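Side-chain contacts in DNA-3-methyladenine glycosidase (Bacillus halodurans, PDB 2H56), which belongs to the HhH-GPD superfamily of base excision DNA repair proteins and folds into a mainly helical, single-chain structure: residues Gly41-Pro46 / Leu209-Gly214; Gln53-Ser58 / Gly121-Thr126; Thr134-Lys139 / Leu159-Val164; Lys139-Lys144 / Trp149-Phe154. All blocks are in the same frame, centred on the assembly; numbering follows the deposited sequence.

Interaction 1: residues Gly41-Pro46 / Leu209-Gly214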
loop_
_atom_site.group_PDB
_atom_site.type_symbol
_atom_site.label_atom_id
_atom_site.label_comp_id
_atom_site.label_asym_id
_atom_site.label_seq_id
_atom_site.Cartn_x
_atom_site.Cartn_y
_atom_site.Cartn_z
ATOM N N GLY A 41 14.914 9.659 -10.249
ATOM C CA GLY A 41 14.435 8.960 -11.451
ATOM C C GLY A 41 13.018 8.414 -11.316
ATOM O O GLY A 41 12.203 8.945 -10.568
ATOM N N GLU A 42 12.716 7.348 -12.051
ATOM C CA GLU A 42 11.352 6.860 -12.103
ATOM C C GLU A 42 11.017 6.044 -10.885
ATOM O O GLU A 42 11.891 5.461 -10.253
ATOM C CB GLU A 42 11.104 6.039 -13.354
ATOM C CG GLU A 42 11.757 4.675 -13.378
ATOM C CD GLU A 42 11.725 4.024 -14.772
ATOM O OE1 GLU A 42 11.574 4.771 -15.799
ATOM O OE2 GLU A 42 11.867 2.771 -14.833
ATOM N N VAL A 43 9.730 6.021 -10.568
ATOM C CA VAL A 43 9.184 5.092 -9.607
ATOM C C VAL A 43 8.193 4.177 -10.287
ATOM O O VAL A 43 7.740 4.444 -11.406
ATOM C CB VAL A 43 8.434 5.820 -8.498
ATOM C CG1 VAL A 43 9.418 6.529 -7.600
ATOM C CG2 VAL A 43 7.379 6.767 -9.093
ATOM N N GLN A 44 7.842 3.112 -9.571
ATOM C CA GLN A 44 6.948 2.105 -10.071
ATOM C C GLN A 44 5.875 1.735 -9.054
ATOM O O GLN A 44 6.009 1.983 -7.850
ATOM C CB GLN A 44 7.732 0.887 -10.497
ATOM C CG GLN A 44 8.732 0.360 -9.489
ATOM C CD GLN A 44 9.411 -0.935 -9.985
ATOM O OE1 GLN A 44 8.970 -2.048 -9.675
ATOM N NE2 GLN A 44 10.461 -0.783 -10.783
ATOM N N LEU A 45 4.791 1.178 -9.577
ATOM C CA LEU A 45 3.616 0.867 -8.799
ATOM C C LEU A 45 3.129 -0.495 -9.193
ATOM O O LEU A 45 2.501 -0.645 -10.228
ATOM C CB LEU A 45 2.524 1.879 -9.096
ATOM C CG LEU A 45 1.256 1.819 -8.250
ATOM C CD1 LEU A 45 1.582 1.873 -6.770
ATOM C CD2 LEU A 45 0.387 2.985 -8.652
ATOM N N PRO A 46 3.442 -1.512 -8.385
ATOM C CA PRO A 46 2.893 -2.836 -8.698
ATOM C C PRO A 46 1.387 -2.872 -8.497
ATOM O O PRO A 46 0.878 -2.297 -7.544
ATOM C CB PRO A 46 3.604 -3.761 -7.720
ATOM C CG PRO A 46 4.113 -2.864 -6.627
ATOM C CD PRO A 46 4.308 -1.515 -7.195
ATOM N N LEU A 209 8.590 9.288 -1.572
ATOM C CA LEU A 209 8.898 9.367 -0.161
ATOM C C LEU A 209 9.532 8.058 0.277
ATOM O O LEU A 209 10.568 8.053 0.976
ATOM C CB LEU A 209 7.649 9.724 0.664
ATOM C CG LEU A 209 7.166 11.190 0.553
ATOM C CD1 LEU A 209 6.176 11.550 1.644
ATOM C CD2 LEU A 209 8.325 12.141 0.652
ATOM N N TRP A 210 8.937 6.944 -0.159
ATOM C CA TRP A 210 9.474 5.628 0.187
ATOM C C TRP A 210 10.890 5.457 -0.322
ATOM O O TRP A 210 11.735 4.879 0.364
ATOM C CB TRP A 210 8.595 4.502 -0.341
ATOM C CG TRP A 210 7.548 4.136 0.599
ATOM C CD1 TRP A 210 7.703 3.901 1.914
ATOM C CD2 TRP A 210 6.161 3.970 0.324
ATOM N NE1 TRP A 210 6.505 3.611 2.492
ATOM C CE2 TRP A 210 5.536 3.643 1.535
ATOM C CE3 TRP A 210 5.381 4.080 -0.828
ATOM C CZ2 TRP A 210 4.165 3.399 1.631
ATOM C CZ3 TRP A 210 4.019 3.858 -0.738
ATOM C CH2 TRP A 210 3.424 3.507 0.483
ATOM N N LYS A 211 11.134 5.968 -1.526
ATOM C CA LYS A 211 12.450 5.907 -2.141
ATOM C C LYS A 211 13.437 6.717 -1.281
ATOM O O LYS A 211 14.536 6.238 -0.939
ATOM C CB LYS A 211 12.373 6.424 -3.567
ATOM C CG LYS A 211 13.178 5.618 -4.551
ATOM C CD LYS A 211 12.717 5.870 -5.981
ATOM C CE LYS A 211 13.663 5.241 -6.993
ATOM N NZ LYS A 211 13.501 3.761 -7.082
ATOM N N ALA A 212 13.011 7.907 -0.863
ATOM C CA ALA A 212 13.810 8.739 0.047
ATOM C C ALA A 212 14.095 8.037 1.373
ATOM O O ALA A 212 15.211 8.122 1.881
ATOM C CB ALA A 212 13.116 10.064 0.290
ATOM N N ALA A 213 13.095 7.353 1.929
ATOM C CA ALA A 213 13.274 6.641 3.205
ATOM C C ALA A 213 14.289 5.494 3.142
ATOM O O ALA A 213 14.993 5.257 4.124
ATOM C CB ALA A 213 11.937 6.124 3.730
ATOM N N GLY A 214 14.351 4.776 2.012
ATOM C CA GLY A 214 15.310 3.661 1.822
ATOM C C GLY A 214 16.768 4.059 1.529
ATOM O O GLY A 214 17.493 4.540 2.421
#
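V43 and K211 meet as two aliphatic surfaces that cross at a slant, the methyl of the one against the outer methylenes of the lysine chain. The touching branch of V43 is CG1, which sits 3.7 Å from K211 CD. It is placed there by a chi1 of -72°, which turns CG1 beside the backbone N, while CG2 sits between the backbone N and the carbonyl carbon. K211 leaves helix 202-219 pointing at the strand and runs extended as far as CE, then bends at chi4 (75°), where the ammonium group turns off the line of the methylenes. Past V43, the chain comes alongside the backbone of E42: K211 CE lies 3.7 Å from E42 O, and K211 NZ is 3.9 Å from that same oxygen. E42 offers only this carbonyl, since its side chain sets off away from the helix. V43 belongs to strand 43-46, paired in backbone with F16 of strand 13-16, and L207 and Y208 of the lysine's own helix also pack on it. The contact thus illustrates how a lysine can serve as a hydrocarbon: dispersion between CG1 and CD does the joining, and the charge near E42 O probably adds no more than a mild electrostatic attraction.

Interaction 2: residues Gln53-Ser58 / Gly121-Thr126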
loop_
_atom_site.group_PDB
_atom_site.type_symbol
_atom_site.label_atom_id
_atom_site.label_comp_id
_atom_site.label_asym_id
_atom_site.label_seq_id
_atom_site.Cartn_x
_atom_site.Cartn_y
_atom_site.Cartn_z
ATOM N N GLN A 53 -7.951 -11.690 -3.891
ATOM C CA GLN A 53 -6.708 -12.402 -3.640
ATOM C C GLN A 53 -5.754 -11.528 -2.834
ATOM O O GLN A 53 -5.151 -11.971 -1.874
ATOM C CB GLN A 53 -6.103 -12.808 -4.981
ATOM C CG GLN A 53 -4.860 -13.677 -4.913
ATOM C CD GLN A 53 -3.599 -12.871 -4.642
ATOM O OE1 GLN A 53 -3.350 -11.838 -5.275
ATOM N NE2 GLN A 53 -2.792 -13.347 -3.696
ATOM N N SER A 54 -5.650 -10.271 -3.228
ATOM C CA SER A 54 -4.832 -9.297 -2.513
ATOM C C SER A 54 -5.206 -9.103 -1.082
ATOM O O SER A 54 -4.325 -8.970 -0.255
ATOM C CB SER A 54 -4.934 -7.949 -3.188
ATOM O OG SER A 54 -4.329 -8.071 -4.437
ATOM N N LEU A 55 -6.496 -9.036 -0.780
ATOM C CA LEU A 55 -6.898 -8.822 0.610
ATOM C C LEU A 55 -6.475 -10.023 1.460
ATOM O O LEU A 55 -5.969 -9.873 2.571
ATOM C CB LEU A 55 -8.403 -8.593 0.725
ATOM C CG LEU A 55 -8.900 -7.168 0.542
ATOM C CD1 LEU A 55 -10.422 -7.108 0.512
ATOM C CD2 LEU A 55 -8.341 -6.333 1.694
ATOM N N VAL A 56 -6.679 -11.223 0.929
ATOM C CA VAL A 56 -6.342 -12.416 1.662
ATOM C C VAL A 56 -4.832 -12.471 1.901
ATOM O O VAL A 56 -4.380 -12.654 3.018
ATOM C CB VAL A 56 -6.830 -13.664 0.920
ATOM C CG1 VAL A 56 -6.353 -14.907 1.632
ATOM C CG2 VAL A 56 -8.347 -13.621 0.809
ATOM N N SER A 57 -4.063 -12.298 0.839
ATOM C CA SER A 57 -2.628 -12.161 0.940
ATOM C C SER A 57 -2.205 -11.052 1.922
ATOM O O SER A 57 -1.276 -11.229 2.684
ATOM C CB SER A 57 -2.048 -11.856 -0.435
ATOM O OG SER A 57 -0.640 -12.060 -0.433
ATOM N N SER A 58 -2.882 -9.915 1.918
ATOM C CA SER A 58 -2.552 -8.867 2.869
ATOM C C SER A 58 -2.766 -9.315 4.299
ATOM O O SER A 58 -1.951 -8.996 5.171
ATOM C CB SER A 58 -3.374 -7.609 2.608
ATOM O OG SER A 58 -3.113 -7.118 1.295
ATOM N N GLY A 121 -21.877 -8.931 -1.284
ATOM C CA GLY A 121 -21.930 -7.794 -2.178
ATOM C C GLY A 121 -21.633 -6.475 -1.502
ATOM O O GLY A 121 -21.658 -5.438 -2.157
ATOM N N ARG A 122 -21.365 -6.504 -0.193
ATOM C CA ARG A 122 -21.060 -5.280 0.574
ATOM C C ARG A 122 -19.901 -4.616 -0.129
ATOM O O ARG A 122 -19.960 -3.429 -0.452
ATOM C CB ARG A 122 -20.706 -5.570 2.045
ATOM C CG ARG A 122 -21.836 -5.325 3.019
ATOM C CD ARG A 122 -21.473 -5.742 4.420
ATOM N NE ARG A 122 -21.588 -7.190 4.567
ATOM C CZ ARG A 122 -22.553 -7.838 5.232
ATOM N NH1 ARG A 122 -23.521 -7.182 5.867
ATOM N NH2 ARG A 122 -22.547 -9.174 5.281
ATOM N N LEU A 123 -18.886 -5.407 -0.419
ATOM C CA LEU A 123 -17.662 -4.918 -1.000
ATOM C C LEU A 123 -17.552 -5.302 -2.478
ATOM O O LEU A 123 -17.054 -6.368 -2.796
ATOM C CB LEU A 123 -16.508 -5.496 -0.202
ATOM C CG LEU A 123 -15.128 -5.006 -0.546
ATOM C CD1 LEU A 123 -15.008 -3.483 -0.274
ATOM C CD2 LEU A 123 -14.157 -5.858 0.268
ATOM N N ASP A 124 -18.027 -4.425 -3.370
ATOM C CA ASP A 124 -17.948 -4.615 -4.828
ATOM C C ASP A 124 -16.809 -3.778 -5.437
ATOM O O ASP A 124 -16.890 -2.542 -5.502
ATOM C CB ASP A 124 -19.276 -4.199 -5.465
ATOM C CG ASP A 124 -19.155 -3.890 -6.958
ATOM O OD1 ASP A 124 -18.503 -4.679 -7.685
ATOM O OD2 ASP A 124 -19.716 -2.852 -7.395
ATOM N N PHE A 125 -15.757 -4.442 -5.910
ATOM C CA PHE A 125 -14.559 -3.721 -6.359
ATOM C C PHE A 125 -14.747 -2.864 -7.612
ATOM O O PHE A 125 -14.038 -1.865 -7.777
ATOM C CB PHE A 125 -13.395 -4.688 -6.534
ATOM C CG PHE A 125 -12.936 -5.308 -5.235
ATOM C CD1 PHE A 125 -12.311 -4.523 -4.258
ATOM C CD2 PHE A 125 -13.150 -6.659 -4.973
ATOM C CE1 PHE A 125 -11.900 -5.082 -3.058
ATOM C CE2 PHE A 125 -12.732 -7.225 -3.773
ATOM C CZ PHE A 125 -12.113 -6.444 -2.822
ATOM N N THR A 126 -15.705 -3.199 -8.479
ATOM C CA THR A 126 -15.951 -2.340 -9.651
ATOM C C THR A 126 -16.594 -1.013 -9.254
ATOM O O THR A 126 -16.135 0.022 -9.714
ATOM C CB THR A 126 -16.803 -3.007 -10.748
ATOM O OG1 THR A 126 -16.219 -4.263 -11.125
ATOM C CG2 THR A 126 -16.905 -2.082 -11.965
#
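One methyl group of L55 does the work of this contact, since CD1 meets both partners from the opposite segment. L55 and L123 reach for each other tip to tip, with L55 CD1 3.9 Å from L123 CD2. The same L55 CD1 comes to 3.8 Å from F125 CZ, arriving at the rim of the phenyl ring and in its plane, so neither face of the ring is used for this leucine. L123 can extend so far inward because its CG lies opposite the backbone N (chi1 -174°). V114 of helix 105-119 and F154 of helix 148-157 close in on L55 as well. In fold terms, a side chain of helix 51-61 here meets those of the turn that leads from helix 105-119 into the short helix 125-128, within the mainly helical body of the HhH-GPD family. The outer side of that turn is polar and open to solvent. D124 and T126 are exposed, and D124 is the N-cap of helix 125-128: its OD1 accepts from T126 N at 3.3 Å, with the donor well above the carboxylate plane, while OD2 takes E127 N. R122, exposed too, forms a salt bridge with E116. Within helix 51-61, S54 O is gripped from opposite faces of its plane by S58 N and, at 2.7 Å, by S58 OG.

Interaction 3: residues Thr134-Lys139 / Leu159-Val164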
loop_
_atom_site.group_PDB
_atom_site.type_symbol
_atom_site.label_atom_id
_atom_site.label_comp_id
_atom_site.label_asym_id
_atom_site.label_seq_id
_atom_site.Cartn_x
_atom_site.Cartn_y
_atom_site.Cartn_z
ATOM N N THR A 134 -12.206 8.371 0.490
ATOM C CA THR A 134 -12.961 8.397 1.742
ATOM C C THR A 134 -13.967 7.226 1.862
ATOM O O THR A 134 -14.076 6.593 2.917
ATOM C CB THR A 134 -13.647 9.797 1.885
ATOM O OG1 THR A 134 -14.518 9.812 3.010
ATOM C CG2 THR A 134 -14.431 10.188 0.616
ATOM N N THR A 135 -14.658 6.901 0.778
ATOM C CA THR A 135 -15.639 5.809 0.789
ATOM C C THR A 135 -15.024 4.407 0.719
ATOM O O THR A 135 -15.449 3.484 1.444
ATOM C CB THR A 135 -16.572 5.951 -0.385
ATOM O OG1 THR A 135 -17.184 7.228 -0.286
ATOM C CG2 THR A 135 -17.640 4.860 -0.381
ATOM N N VAL A 136 -14.059 4.253 -0.181
ATOM C CA VAL A 136 -13.320 3.027 -0.288
ATOM C C VAL A 136 -12.765 2.622 1.092
ATOM O O VAL A 136 -12.998 1.483 1.571
ATOM C CB VAL A 136 -12.166 3.154 -1.281
ATOM C CG1 VAL A 136 -11.329 1.871 -1.252
ATOM C CG2 VAL A 136 -12.693 3.463 -2.719
ATOM N N ILE A 137 -12.065 3.554 1.741
ATOM C CA ILE A 137 -11.489 3.276 3.062
ATOM C C ILE A 137 -12.581 2.800 4.050
ATOM O O ILE A 137 -12.366 1.850 4.803
ATOM C CB ILE A 137 -10.665 4.490 3.617
ATOM C CG1 ILE A 137 -9.399 4.733 2.780
ATOM C CG2 ILE A 137 -10.239 4.216 4.999
ATOM N N GLU A 138 -13.764 3.419 4.015
ATOM C CA GLU A 138 -14.884 2.941 4.847
ATOM C C GLU A 138 -15.264 1.513 4.532
ATOM O O GLU A 138 -15.344 0.690 5.426
ATOM C CB GLU A 138 -16.128 3.802 4.680
ATOM C CG GLU A 138 -16.079 5.094 5.487
ATOM C CD GLU A 138 -16.890 6.229 4.863
ATOM O OE1 GLU A 138 -17.465 6.033 3.763
ATOM O OE2 GLU A 138 -16.954 7.324 5.475
ATOM N N LYS A 139 -15.509 1.219 3.259
ATOM C CA LYS A 139 -15.959 -0.119 2.874
ATOM C C LYS A 139 -14.909 -1.138 3.278
ATOM O O LYS A 139 -15.248 -2.145 3.850
ATOM C CB LYS A 139 -16.272 -0.217 1.383
ATOM C CG LYS A 139 -17.354 0.748 0.885
ATOM C CD LYS A 139 -18.739 0.299 1.291
ATOM C CE LYS A 139 -19.845 1.069 0.554
ATOM N NZ LYS A 139 -21.000 0.171 0.180
ATOM N N LEU A 159 -5.594 -1.821 -5.884
ATOM C CA LEU A 159 -6.499 -1.081 -6.793
ATOM C C LEU A 159 -5.825 -0.001 -7.667
ATOM O O LEU A 159 -6.514 0.688 -8.430
ATOM C CB LEU A 159 -7.588 -0.347 -6.028
ATOM C CG LEU A 159 -8.625 -1.151 -5.276
ATOM C CD1 LEU A 159 -7.972 -1.755 -4.067
ATOM C CD2 LEU A 159 -9.763 -0.204 -4.882
ATOM N N GLY A 160 -4.508 0.188 -7.535
ATOM C CA GLY A 160 -3.771 1.178 -8.344
ATOM C C GLY A 160 -4.299 2.614 -8.310
ATOM O O GLY A 160 -4.170 3.363 -9.304
ATOM N N ARG A 161 -4.862 3.000 -7.158
ATOM C CA ARG A 161 -5.440 4.337 -6.969
ATOM C C ARG A 161 -4.358 5.347 -6.653
ATOM O O ARG A 161 -3.580 5.141 -5.766
ATOM C CB ARG A 161 -6.458 4.311 -5.838
ATOM C CG ARG A 161 -7.740 3.643 -6.211
ATOM C CD ARG A 161 -8.586 4.567 -7.071
ATOM N NE ARG A 161 -8.965 5.752 -6.299
ATOM C CZ ARG A 161 -10.092 5.880 -5.596
ATOM N NH1 ARG A 161 -11.018 4.921 -5.582
ATOM N NH2 ARG A 161 -10.303 6.998 -4.917
ATOM N N LEU A 162 -4.315 6.453 -7.375
ATOM C CA LEU A 162 -3.194 7.392 -7.243
ATOM C C LEU A 162 -3.433 8.538 -6.227
ATOM O O LEU A 162 -2.547 9.361 -5.994
ATOM C CB LEU A 162 -2.841 7.949 -8.628
ATOM C CG LEU A 162 -2.442 6.885 -9.665
ATOM C CD1 LEU A 162 -1.948 7.507 -10.919
ATOM C CD2 LEU A 162 -1.351 5.960 -9.101
ATOM N N ASP A 163 -4.601 8.563 -5.591
ATOM C CA ASP A 163 -5.011 9.681 -4.720
ATOM C C ASP A 163 -5.099 9.288 -3.214
ATOM O O ASP A 163 -6.068 9.598 -2.516
ATOM C CB ASP A 163 -6.356 10.201 -5.207
ATOM C CG ASP A 163 -7.471 9.128 -5.171
ATOM O OD1 ASP A 163 -7.195 7.904 -5.146
ATOM O OD2 ASP A 163 -8.642 9.537 -5.157
ATOM N N VAL A 164 -4.060 8.611 -2.745
ATOM C CA VAL A 164 -3.993 8.036 -1.411
ATOM C C VAL A 164 -2.733 8.589 -0.721
ATOM O O VAL A 164 -1.669 8.653 -1.315
ATOM C CB VAL A 164 -3.892 6.489 -1.533
ATOM C CG1 VAL A 164 -3.765 5.808 -0.152
ATOM C CG2 VAL A 164 -5.091 5.916 -2.337
#
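R161 reaches V136 only with the last atom of one branch, and its side chain approaches by stages. R161 CB sets out toward helix 133-141 but is still 7.0 Å from V136 CG2. Torsions at chi2 (-77°) and chi3 (-64°) then bend the chain, so that CG and CD advance little and the guanidinium is turned with its NE/NH2 edge to D163. R161 NE is the first atom to find a polar partner, D163 OD1 at 3.0 Å, tilted out of both planes and on the syn side of OD1. R161 NH2 bonds to D163 OD2 at 3.0 Å, nearly straight at 165° and on the syn lone pair; a weaker bond also runs from NH2 to D163 OD1. This side-on, two-nitrogen salt bridge fixes the rotation of the guanidinium and leaves NH1 turned to the helix. The segments joined here are the first helix of the helix-hairpin-helix motif, 133-141, and the irregular loop that follows its second helix, 148-157. Between them, R161 NH1 lies 3.6 Å from V136 CG2. This methyl meets the guanidinium obliquely, and NH1 also makes a weak hydrogen bond to A131 O. The other methyl of V136 faces a different neighbour: V136 CG1 stands 4.5 Å from L159 CD2, a looser apolar contact. A131 and L128 pack on V136 as well, and M155 of helix 148-157 touches the arginine.

Interaction 4: residues Lys139-Lys144 / Trp149-Phe154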
loop_
_atom_site.group_PDB
_atom_site.type_symbol
_atom_site.label_atom_id
_atom_site.label_comp_id
_atom_site.label_asym_id
_atom_site.label_seq_id
_atom_site.Cartn_x
_atom_site.Cartn_y
_atom_site.Cartn_z
ATOM N N LYS A 139 -15.509 1.219 3.259
ATOM C CA LYS A 139 -15.959 -0.119 2.874
ATOM C C LYS A 139 -14.909 -1.138 3.278
ATOM O O LYS A 139 -15.248 -2.145 3.850
ATOM C CB LYS A 139 -16.272 -0.217 1.383
ATOM C CG LYS A 139 -17.354 0.748 0.885
ATOM C CD LYS A 139 -18.739 0.299 1.291
ATOM C CE LYS A 139 -19.845 1.069 0.554
ATOM N NZ LYS A 139 -21.000 0.171 0.180
ATOM N N LEU A 140 -13.634 -0.857 3.047
ATOM C CA LEU A 140 -12.575 -1.789 3.431
ATOM C C LEU A 140 -12.356 -1.974 4.977
ATOM O O LEU A 140 -12.146 -3.100 5.446
ATOM C CB LEU A 140 -11.263 -1.354 2.780
ATOM C CG LEU A 140 -11.158 -1.411 1.247
ATOM C CD1 LEU A 140 -9.856 -0.695 0.739
ATOM C CD2 LEU A 140 -11.207 -2.846 0.764
ATOM N N THR A 141 -12.374 -0.899 5.764
ATOM C CA THR A 141 -12.043 -1.002 7.196
ATOM C C THR A 141 -13.169 -1.598 8.046
ATOM O O THR A 141 -12.942 -2.074 9.180
ATOM C CB THR A 141 -11.621 0.338 7.766
ATOM O OG1 THR A 141 -12.583 1.324 7.396
ATOM C CG2 THR A 141 -10.261 0.750 7.218
ATOM N N ALA A 142 -14.373 -1.603 7.474
ATOM C CA ALA A 142 -15.513 -2.411 7.967
ATOM C C ALA A 142 -15.179 -3.901 8.173
ATOM O O ALA A 142 -15.846 -4.570 8.966
ATOM C CB ALA A 142 -16.724 -2.285 7.005
ATOM N N ILE A 143 -14.171 -4.410 7.457
ATOM C CA ILE A 143 -13.758 -5.785 7.580
ATOM C C ILE A 143 -12.814 -5.928 8.768
ATOM O O ILE A 143 -11.835 -5.201 8.867
ATOM C CB ILE A 143 -13.051 -6.258 6.305
ATOM C CG1 ILE A 143 -13.965 -6.100 5.090
ATOM C CG2 ILE A 143 -12.588 -7.729 6.413
ATOM C CD1 ILE A 143 -13.168 -5.941 3.814
ATOM N N LYS A 144 -13.132 -6.837 9.689
ATOM C CA LYS A 144 -12.232 -7.184 10.786
ATOM C C LYS A 144 -10.857 -7.496 10.247
ATOM O O LYS A 144 -10.721 -8.135 9.208
ATOM C CB LYS A 144 -12.729 -8.411 11.536
ATOM C CG LYS A 144 -13.783 -8.165 12.654
ATOM C CD LYS A 144 -14.314 -9.523 13.205
ATOM C CE LYS A 144 -15.389 -10.130 12.276
ATOM N NZ LYS A 144 -15.383 -11.632 12.129
ATOM N N TRP A 149 -4.475 1.905 7.686
ATOM C CA TRP A 149 -3.223 1.706 6.956
ATOM C C TRP A 149 -3.367 0.588 5.950
ATOM O O TRP A 149 -2.952 0.739 4.793
ATOM C CB TRP A 149 -2.068 1.403 7.930
ATOM C CG TRP A 149 -0.799 1.162 7.254
ATOM C CD1 TRP A 149 0.028 2.095 6.743
ATOM C CD2 TRP A 149 -0.201 -0.103 6.985
ATOM N NE1 TRP A 149 1.107 1.500 6.144
ATOM C CE2 TRP A 149 0.994 0.146 6.277
ATOM C CE3 TRP A 149 -0.578 -1.431 7.233
ATOM C CZ2 TRP A 149 1.831 -0.875 5.830
ATOM C CZ3 TRP A 149 0.250 -2.451 6.784
ATOM C CH2 TRP A 149 1.447 -2.165 6.094
ATOM N N THR A 150 -3.971 -0.528 6.374
ATOM C CA THR A 150 -4.152 -1.690 5.512
ATOM C C THR A 150 -4.997 -1.288 4.318
ATOM O O THR A 150 -4.657 -1.614 3.189
ATOM C CB THR A 150 -4.838 -2.841 6.242
ATOM O OG1 THR A 150 -4.194 -3.040 7.494
ATOM C CG2 THR A 150 -4.746 -4.136 5.464
ATOM N N ALA A 151 -6.100 -0.578 4.563
ATOM C CA ALA A 151 -6.964 -0.159 3.466
ATOM C C ALA A 151 -6.173 0.730 2.543
ATOM O O ALA A 151 -6.306 0.637 1.325
ATOM C CB ALA A 151 -8.182 0.592 3.964
ATOM N N GLU A 152 -5.356 1.608 3.117
ATOM C CA GLU A 152 -4.646 2.560 2.297
ATOM C C GLU A 152 -3.632 1.868 1.387
ATOM O O GLU A 152 -3.633 2.115 0.175
ATOM C CB GLU A 152 -4.018 3.653 3.146
ATOM C CG GLU A 152 -5.060 4.677 3.569
ATOM C CD GLU A 152 -4.613 5.583 4.711
ATOM O OE1 GLU A 152 -3.699 5.176 5.501
ATOM O OE2 GLU A 152 -5.207 6.706 4.811
HETATM N N MSE A 153 -2.832 0.960 1.952
HETATM C CA MSE A 153 -1.852 0.194 1.153
HETATM C C MSE A 153 -2.528 -0.644 0.065
HETATM O O MSE A 153 -1.983 -0.791 -1.081
HETATM C CB MSE A 153 -1.033 -0.740 2.025
HETATM C CG MSE A 153 -0.285 -0.057 3.085
HETATM SE SE MSE A 153 1.076 1.085 2.352
HETATM C CE MSE A 153 2.449 -0.348 1.856
ATOM N N PHE A 154 -3.704 -1.166 0.424
ATOM C CA PHE A 154 -4.507 -1.926 -0.507
ATOM C C PHE A 154 -4.973 -1.071 -1.657
ATOM O O PHE A 154 -4.961 -1.539 -2.799
ATOM C CB PHE A 154 -5.726 -2.522 0.183
ATOM C CG PHE A 154 -6.587 -3.334 -0.723
ATOM C CD1 PHE A 154 -6.205 -4.633 -1.090
ATOM C CD2 PHE A 154 -7.785 -2.822 -1.202
ATOM C CE1 PHE A 154 -6.992 -5.391 -1.959
ATOM C CE2 PHE A 154 -8.585 -3.581 -2.058
ATOM C CZ PHE A 154 -8.188 -4.863 -2.437
#
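T141 OG1 is bonded back into its own helix, to I137 O and more weakly to E138 O, and that grip probably helps set how the residue faces its neighbour. With chi1 at 50° the hydroxyl is tucked over the helix backbone, and T141 CG2 is left to touch A151 CB at 3.9 Å. L140, one residue earlier, buries more surface. L140 CB rests 3.8 Å from A151 CB, and the small alanine lets the two backbones come close, with the CA atoms of L140 and A151 5.8 Å apart. These two helices, 133-141 and 148-157, with the brief turn between them, form the helix-hairpin-helix motif that gives the superfamily its name. Further out, both methyls of L140 meet the CD2-CE2 part of the F154 ring: L140 CD1 is 3.5 Å from F154 CD2, and L140 CD2 is 3.9 Å from F154 CE2. The side chains cross at about a right angle, and the leucine methyl CD1 meets the ring obliquely. A chi1 of -179° swings the phenyl group of F154 out past its own helix toward L140. S54 of helix 51-61 touches the same ring, as does L159 from the loop that follows helix 148-157. In the turn, K144 NZ makes a salt bridge with E109.

Overall arrangement
Interactions 2, 3 and 4 lie close together, their centres about 9 to 12 Å apart, and cluster around helices 133-141 and 148-157. Interaction 4 joins the two helices of the helix-hairpin-helix motif and is nested along the chain within interaction 3, with which it shares helix 133-141 and K139; interaction 2 closes before either opens and borders interaction 4 where L123 packs on I143 and F125 on F154. Interaction 1 encloses all three in sequence, joining an early strand, 43-46, to a late helix, 202-219, its centre 20 to 25 Å from theirs. It still touches the cluster through L45 on L162 and W210 on M153, so strand and helix pack on the second motif helix and the loop after it.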